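Local coordinates for two-domain protein containing predicted PHP-like metal-dependent phosphoesterase (Bacteroides vulgatus ATCC 8482, PDB 3E38) that binds three zinc ions and is probably a metal-dependent phosphoesterase of the PHP family, perhaps acting as a nuclease, at residues B[37-49]-B[197-211]. Residues are numbered along the deposited sequence; the frame is centred on the assembly and turned at random.
Sequences TVRVDEAYRDGLD and QPIQTDYDFEKGEHR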
loop_
_atom_site.group_PDB
_atom_site.type_symbol
_atom_site.label_atom_id
_atom_site.label_comp_id
_atom_site.label_asym_id
_atom_site.label_seq_id
_atom_site.Cartn_x
_atom_site.Cartn_y
_atom_site.Cartn_z
ATOM N N THR B 37 -7.515 -11.958 -23.451
ATOM C CA THR B 37 -8.548 -12.067 -22.420
ATOM C C THR B 37 -8.129 -11.309 -21.146
ATOM O O THR B 37 -8.933 -10.820 -20.357
ATOM C CB THR B 37 -8.921 -13.492 -22.173
ATOM O OG1 THR B 37 -7.752 -14.238 -21.868
ATOM C CG2 THR B 37 -9.563 -14.045 -23.464
ATOM N N VAL B 38 -6.845 -11.108 -21.012
ATOM C CA VAL B 38 -6.360 -10.370 -19.863
ATOM C C VAL B 38 -6.891 -8.950 -19.910
ATOM O O VAL B 38 -7.150 -8.358 -18.868
ATOM C CB VAL B 38 -4.818 -10.316 -19.850
ATOM C CG1 VAL B 38 -4.296 -9.455 -18.719
ATOM C CG2 VAL B 38 -4.271 -11.687 -19.767
ATOM N N ARG B 39 -7.040 -8.390 -21.109
ATOM C CA ARG B 39 -7.489 -6.999 -21.175
ATOM C C ARG B 39 -8.919 -6.871 -20.651
ATOM O O ARG B 39 -9.343 -5.793 -20.200
ATOM C CB ARG B 39 -7.415 -6.390 -22.583
ATOM C CG ARG B 39 -6.019 -6.206 -23.162
ATOM C CD ARG B 39 -5.140 -5.414 -22.227
ATOM N NE ARG B 39 -3.811 -5.204 -22.790
ATOM C CZ ARG B 39 -2.708 -5.001 -22.068
ATOM N NH1 ARG B 39 -2.761 -4.988 -20.737
ATOM N NH2 ARG B 39 -1.548 -4.810 -22.680
ATOM N N VAL B 40 -9.624 -7.995 -20.702
ATOM C CA VAL B 40 -11.022 -8.048 -20.323
ATOM C C VAL B 40 -11.053 -8.186 -18.816
ATOM O O VAL B 40 -11.867 -7.564 -18.161
ATOM C CB VAL B 40 -11.856 -9.203 -21.029
ATOM C CG1 VAL B 40 -13.289 -9.252 -20.448
ATOM C CG2 VAL B 40 -11.881 -9.038 -22.582
ATOM N N ASP B 41 -10.178 -9.037 -18.291
ATOM C CA ASP B 41 -10.044 -9.198 -16.842
ATOM C C ASP B 41 -9.682 -7.893 -16.152
ATOM O O ASP B 41 -10.185 -7.582 -15.080
ATOM C CB ASP B 41 -8.942 -10.169 -16.494
ATOM C CG ASP B 41 -9.253 -11.572 -16.937
ATOM O OD1 ASP B 41 -10.454 -11.887 -16.942
ATOM O OD2 ASP B 41 -8.301 -12.309 -17.293
ATOM N N GLU B 42 -8.763 -7.169 -16.770
ATOM C CA GLU B 42 -8.269 -5.912 -16.203
ATOM C C GLU B 42 -9.347 -4.856 -16.160
ATOM O O GLU B 42 -9.488 -4.165 -15.163
ATOM C CB GLU B 42 -7.111 -5.380 -17.009
ATOM C CG GLU B 42 -5.843 -6.277 -16.925
ATOM C CD GLU B 42 -4.739 -5.800 -17.883
ATOM O OE1 GLU B 42 -5.053 -5.115 -18.902
ATOM O OE2 GLU B 42 -3.572 -6.153 -17.637
ATOM N N ALA B 43 -10.109 -4.755 -17.237
ATOM C CA ALA B 43 -11.191 -3.744 -17.364
ATOM C C ALA B 43 -12.227 -3.989 -16.305
ATOM O O ALA B 43 -12.647 -3.093 -15.588
ATOM C CB ALA B 43 -11.832 -3.755 -18.768
ATOM N N TYR B 44 -12.598 -5.244 -16.175
ATOM C CA TYR B 44 -13.556 -5.640 -15.160
ATOM C C TYR B 44 -13.070 -5.188 -13.794
ATOM O O TYR B 44 -13.740 -4.475 -13.033
ATOM C CB TYR B 44 -13.720 -7.173 -15.141
ATOM C CG TYR B 44 -14.723 -7.621 -14.140
ATOM C CD1 TYR B 44 -16.060 -7.295 -14.301
ATOM C CD2 TYR B 44 -14.351 -8.335 -13.006
ATOM C CE1 TYR B 44 -17.004 -7.673 -13.376
ATOM C CE2 TYR B 44 -15.304 -8.743 -12.069
ATOM C CZ TYR B 44 -16.629 -8.396 -12.279
ATOM O OH TYR B 44 -17.614 -8.763 -11.416
ATOM N N ARG B 45 -11.888 -5.667 -13.477
ATOM C CA ARG B 45 -11.283 -5.415 -12.152
ATOM C C ARG B 45 -11.182 -3.929 -11.824
ATOM O O ARG B 45 -11.443 -3.512 -10.696
ATOM C CB ARG B 45 -9.911 -6.082 -12.068
ATOM C CG ARG B 45 -9.349 -6.141 -10.693
ATOM C CD ARG B 45 -8.174 -7.163 -10.603
ATOM N NE ARG B 45 -7.079 -6.854 -11.515
ATOM C CZ ARG B 45 -6.615 -7.642 -12.474
ATOM N NH1 ARG B 45 -7.095 -8.870 -12.649
ATOM N NH2 ARG B 45 -5.623 -7.189 -13.235
ATOM N N ASP B 46 -10.852 -3.146 -12.833
ATOM C CA ASP B 46 -10.674 -1.699 -12.691
ATOM C C ASP B 46 -11.986 -0.911 -12.732
ATOM O O ASP B 46 -11.951 0.320 -12.771
ATOM C CB ASP B 46 -9.805 -1.093 -13.814
ATOM C CG ASP B 46 -8.330 -1.567 -13.830
ATOM O OD1 ASP B 46 -7.895 -2.358 -12.964
ATOM O OD2 ASP B 46 -7.602 -1.102 -14.765
ATOM N N GLY B 47 -13.120 -1.571 -12.849
ATOM C CA GLY B 47 -14.420 -0.866 -12.857
ATOM C C GLY B 47 -14.801 -0.150 -14.150
ATOM O O GLY B 47 -15.590 0.806 -14.177
ATOM N N LEU B 48 -14.199 -0.635 -15.222
ATOM C CA LEU B 48 -14.431 -0.106 -16.541
ATOM C C LEU B 48 -15.681 -0.720 -17.014
ATOM O O LEU B 48 -16.074 -1.761 -16.524
ATOM C CB LEU B 48 -13.310 -0.479 -17.510
ATOM C CG LEU B 48 -11.914 0.061 -17.380
ATOM C CD1 LEU B 48 -11.195 -0.205 -18.732
ATOM C CD2 LEU B 48 -11.990 1.509 -17.076
ATOM N N ASP B 49 -16.274 -0.062 -18.007
ATOM C CA ASP B 49 -17.521 -0.504 -18.637
ATOM C C ASP B 49 -17.338 -0.984 -20.077
ATOM O O ASP B 49 -18.093 -1.819 -20.611
ATOM C CB ASP B 49 -18.512 0.655 -18.652
ATOM C CG ASP B 49 -18.930 1.075 -17.259
ATOM O OD1 ASP B 49 -19.435 0.227 -16.500
ATOM O OD2 ASP B 49 -18.793 2.260 -16.938
ATOM N N GLN B 197 1.904 -3.426 -21.645
ATOM C CA GLN B 197 2.329 -4.268 -20.537
ATOM C C GLN B 197 1.123 -4.761 -19.768
ATOM O O GLN B 197 0.021 -4.361 -20.058
ATOM C CB GLN B 197 3.178 -3.449 -19.565
ATOM C CG GLN B 197 4.480 -2.942 -20.092
ATOM C CD GLN B 197 5.550 -4.018 -20.174
ATOM O OE1 GLN B 197 5.380 -5.139 -19.683
ATOM N NE2 GLN B 197 6.662 -3.678 -20.808
ATOM N N PRO B 198 1.318 -5.676 -18.819
ATOM C CA PRO B 198 0.193 -5.886 -17.893
ATOM C C PRO B 198 -0.156 -4.524 -17.236
ATOM O O PRO B 198 0.710 -3.642 -17.112
ATOM C CB PRO B 198 0.745 -6.928 -16.887
ATOM C CG PRO B 198 1.779 -7.710 -17.725
ATOM C CD PRO B 198 2.417 -6.627 -18.600
ATOM N N ILE B 199 -1.434 -4.306 -16.927
ATOM C CA ILE B 199 -1.875 -3.002 -16.430
ATOM C C ILE B 199 -1.121 -2.628 -15.136
ATOM O O ILE B 199 -0.696 -1.496 -14.949
ATOM C CB ILE B 199 -3.441 -2.937 -16.252
ATOM C CG1 ILE B 199 -3.940 -1.496 -16.172
ATOM C CG2 ILE B 199 -3.915 -3.777 -15.041
ATOM C CD1 ILE B 199 -3.810 -0.653 -17.520
ATOM N N GLN B 200 -0.895 -3.613 -14.277
ATOM C CA GLN B 200 -0.291 -3.353 -12.977
ATOM C C GLN B 200 1.160 -2.910 -13.115
ATOM O O GLN B 200 1.716 -2.327 -12.226
ATOM C CB GLN B 200 -0.342 -4.585 -12.063
ATOM C CG GLN B 200 -1.740 -5.244 -11.850
ATOM C CD GLN B 200 -1.979 -6.452 -12.718
ATOM O OE1 GLN B 200 -1.551 -6.478 -13.858
ATOM N NE2 GLN B 200 -2.649 -7.500 -12.160
ATOM N N THR B 201 1.765 -3.224 -14.243
ATOM C CA THR B 201 3.171 -2.938 -14.500
ATOM C C THR B 201 3.392 -1.445 -14.754
ATOM O O THR B 201 4.471 -0.900 -14.441
ATOM C CB THR B 201 3.715 -3.748 -15.696
ATOM O OG1 THR B 201 3.862 -5.133 -15.318
ATOM C CG2 THR B 201 5.045 -3.219 -16.136
ATOM N N ASP B 202 2.355 -0.786 -15.264
ATOM C CA ASP B 202 2.450 0.655 -15.622
ATOM C C ASP B 202 1.691 1.616 -14.733
ATOM O O ASP B 202 1.739 2.813 -14.943
ATOM C CB ASP B 202 1.972 0.897 -17.063
ATOM C CG ASP B 202 2.989 0.438 -18.103
ATOM O OD1 ASP B 202 4.042 -0.143 -17.723
ATOM O OD2 ASP B 202 2.727 0.638 -19.295
ATOM N N TYR B 203 0.935 1.090 -13.785
ATOM C CA TYR B 203 0.192 1.965 -12.864
ATOM C C TYR B 203 0.394 1.424 -11.486
ATOM O O TYR B 203 0.242 0.243 -11.238
ATOM C CB TYR B 203 -1.319 2.131 -13.233
ATOM C CG TYR B 203 -1.549 2.823 -14.590
ATOM C CD1 TYR B 203 -1.593 4.192 -14.716
ATOM C CD2 TYR B 203 -1.716 2.073 -15.730
ATOM C CE1 TYR B 203 -1.775 4.814 -15.985
ATOM C CE2 TYR B 203 -1.923 2.641 -16.956
ATOM C CZ TYR B 203 -1.959 4.023 -17.094
ATOM O OH TYR B 203 -2.149 4.526 -18.371
ATOM N N ASP B 204 0.822 2.317 -10.613
ATOM C CA ASP B 204 1.097 1.959 -9.223
ATOM C C ASP B 204 -0.196 2.135 -8.499
ATOM O O ASP B 204 -0.503 3.216 -7.992
ATOM C CB ASP B 204 2.181 2.842 -8.624
ATOM C CG ASP B 204 2.784 2.255 -7.363
ATOM O OD1 ASP B 204 2.189 1.334 -6.739
ATOM O OD2 ASP B 204 3.875 2.733 -6.990
ATOM N N PHE B 205 -0.944 1.045 -8.488
ATOM C CA PHE B 205 -2.285 1.043 -7.957
ATOM C C PHE B 205 -2.164 1.208 -6.467
ATOM O O PHE B 205 -3.054 1.759 -5.825
ATOM C CB PHE B 205 -3.078 -0.228 -8.344
ATOM C CG PHE B 205 -3.527 -0.258 -9.788
ATOM C CD1 PHE B 205 -4.541 0.585 -10.229
ATOM C CD2 PHE B 205 -2.963 -1.134 -10.700
ATOM C CE1 PHE B 205 -4.971 0.563 -11.575
ATOM C CE2 PHE B 205 -3.386 -1.161 -12.044
ATOM C CZ PHE B 205 -4.387 -0.310 -12.479
ATOM N N GLU B 206 -1.013 0.774 -5.955
ATOM C CA GLU B 206 -0.693 0.857 -4.511
ATOM C C GLU B 206 -0.809 2.315 -4.077
ATOM O O GLU B 206 -1.407 2.626 -3.056
ATOM C CB GLU B 206 0.712 0.306 -4.180
ATOM N N LYS B 207 -0.257 3.188 -4.909
ATOM C CA LYS B 207 -0.247 4.636 -4.696
ATOM C C LYS B 207 -1.512 5.303 -5.182
ATOM O O LYS B 207 -1.567 6.537 -5.357
ATOM C CB LYS B 207 0.914 5.291 -5.445
ATOM C CG LYS B 207 2.267 4.806 -5.019
ATOM C CD LYS B 207 3.355 5.607 -5.755
ATOM C CE LYS B 207 4.746 5.200 -5.286
ATOM N N GLY B 208 -2.512 4.471 -5.439
ATOM C CA GLY B 208 -3.848 4.943 -5.896
ATOM C C GLY B 208 -3.906 5.488 -7.322
ATOM O O GLY B 208 -4.805 6.281 -7.689
ATOM N N GLU B 209 -2.909 5.110 -8.114
ATOM C CA GLU B 209 -2.899 5.482 -9.536
ATOM C C GLU B 209 -3.977 4.719 -10.291
ATOM O O GLU B 209 -4.457 3.688 -9.876
ATOM C CB GLU B 209 -1.541 5.216 -10.174
ATOM C CG GLU B 209 -0.425 6.068 -9.625
ATOM C CD GLU B 209 0.879 5.837 -10.322
ATOM O OE1 GLU B 209 0.905 5.159 -11.389
ATOM O OE2 GLU B 209 1.897 6.336 -9.785
ATOM N N HIS B 210 -4.362 5.267 -11.427
ATOM C CA HIS B 210 -5.398 4.645 -12.260
ATOM C C HIS B 210 -5.073 4.799 -13.707
ATOM O O HIS B 210 -4.464 5.791 -14.148
ATOM C CB HIS B 210 -6.758 5.316 -11.988
ATOM C CG HIS B 210 -6.778 6.743 -12.401
ATOM N ND1 HIS B 210 -7.041 7.124 -13.695
ATOM C CD2 HIS B 210 -6.440 7.871 -11.737
ATOM C CE1 HIS B 210 -6.922 8.434 -13.804
ATOM N NE2 HIS B 210 -6.556 8.915 -12.629
ATOM N N ARG B 211 -5.562 3.855 -14.490
ATOM C CA ARG B 211 -5.278 3.879 -15.901
ATOM C C ARG B 211 -5.917 5.107 -16.492
ATOM O O ARG B 211 -7.013 5.463 -16.108
ATOM C CB ARG B 211 -5.789 2.621 -16.614
ATOM C CG ARG B 211 -7.265 2.655 -17.010
ATOM C CD ARG B 211 -7.556 1.644 -18.104
ATOM N NE ARG B 211 -7.655 0.315 -17.539
ATOM C CZ ARG B 211 -7.658 -0.809 -18.227
ATOM N NH1 ARG B 211 -7.547 -0.793 -19.540
ATOM N NH2 ARG B 211 -7.763 -1.960 -17.573
HETATM O O HOH W 1 -7.337 -3.701 -19.787
HETATM O O HOH W 2 -7.589 1.691 -13.455
#
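Arg39 grips Gln197 O end-on with both terminal nitrogens, NH1 at 2.9 Å and NH2 at 3.1 Å, the oxygen lying in the guanidinium plane; a bend at chi2 (-54°) carries the group there. NH1 also forms a salt bridge with Glu42 OE1 on its syn lone pair, while NE bonds to the backbone O of zinc ligand His26. The other carboxylate oxygen, Glu42 OE2, accepts Ile199 N at 2.9 Å, nearly straight (164°) but from above the carboxylate plane. Arg211 approaches Asp46 side-on: NE (3.1 Å) uses the anti lone pair of OD2, and NH2 (2.9 Å) meets OD2 from above the carboxylate plane; NH1 pairs with Asp22. One water accepts from Arg211 NH2 and donates to Glu42 OE1 and Arg39 O.

Nonpolar packing sandwiches the Arg211 guanidinium: Leu48 CD1 sits 3.6 Å above the centre of one face, Ile199 CD1 covers the other. Ile199 CG2 lies 3.7 Å from Glu42 CG.

With an alanine at Arg39, the carbonyls of Gln197 and His26 would probably lose these donors and Glu42 its salt-bridge mate. The arrangement ties helix 36-45 to the short helix and loop of 197-211, beside a three-zinc site as in PHP-like phosphoesterases, with Arg39 in its second shell.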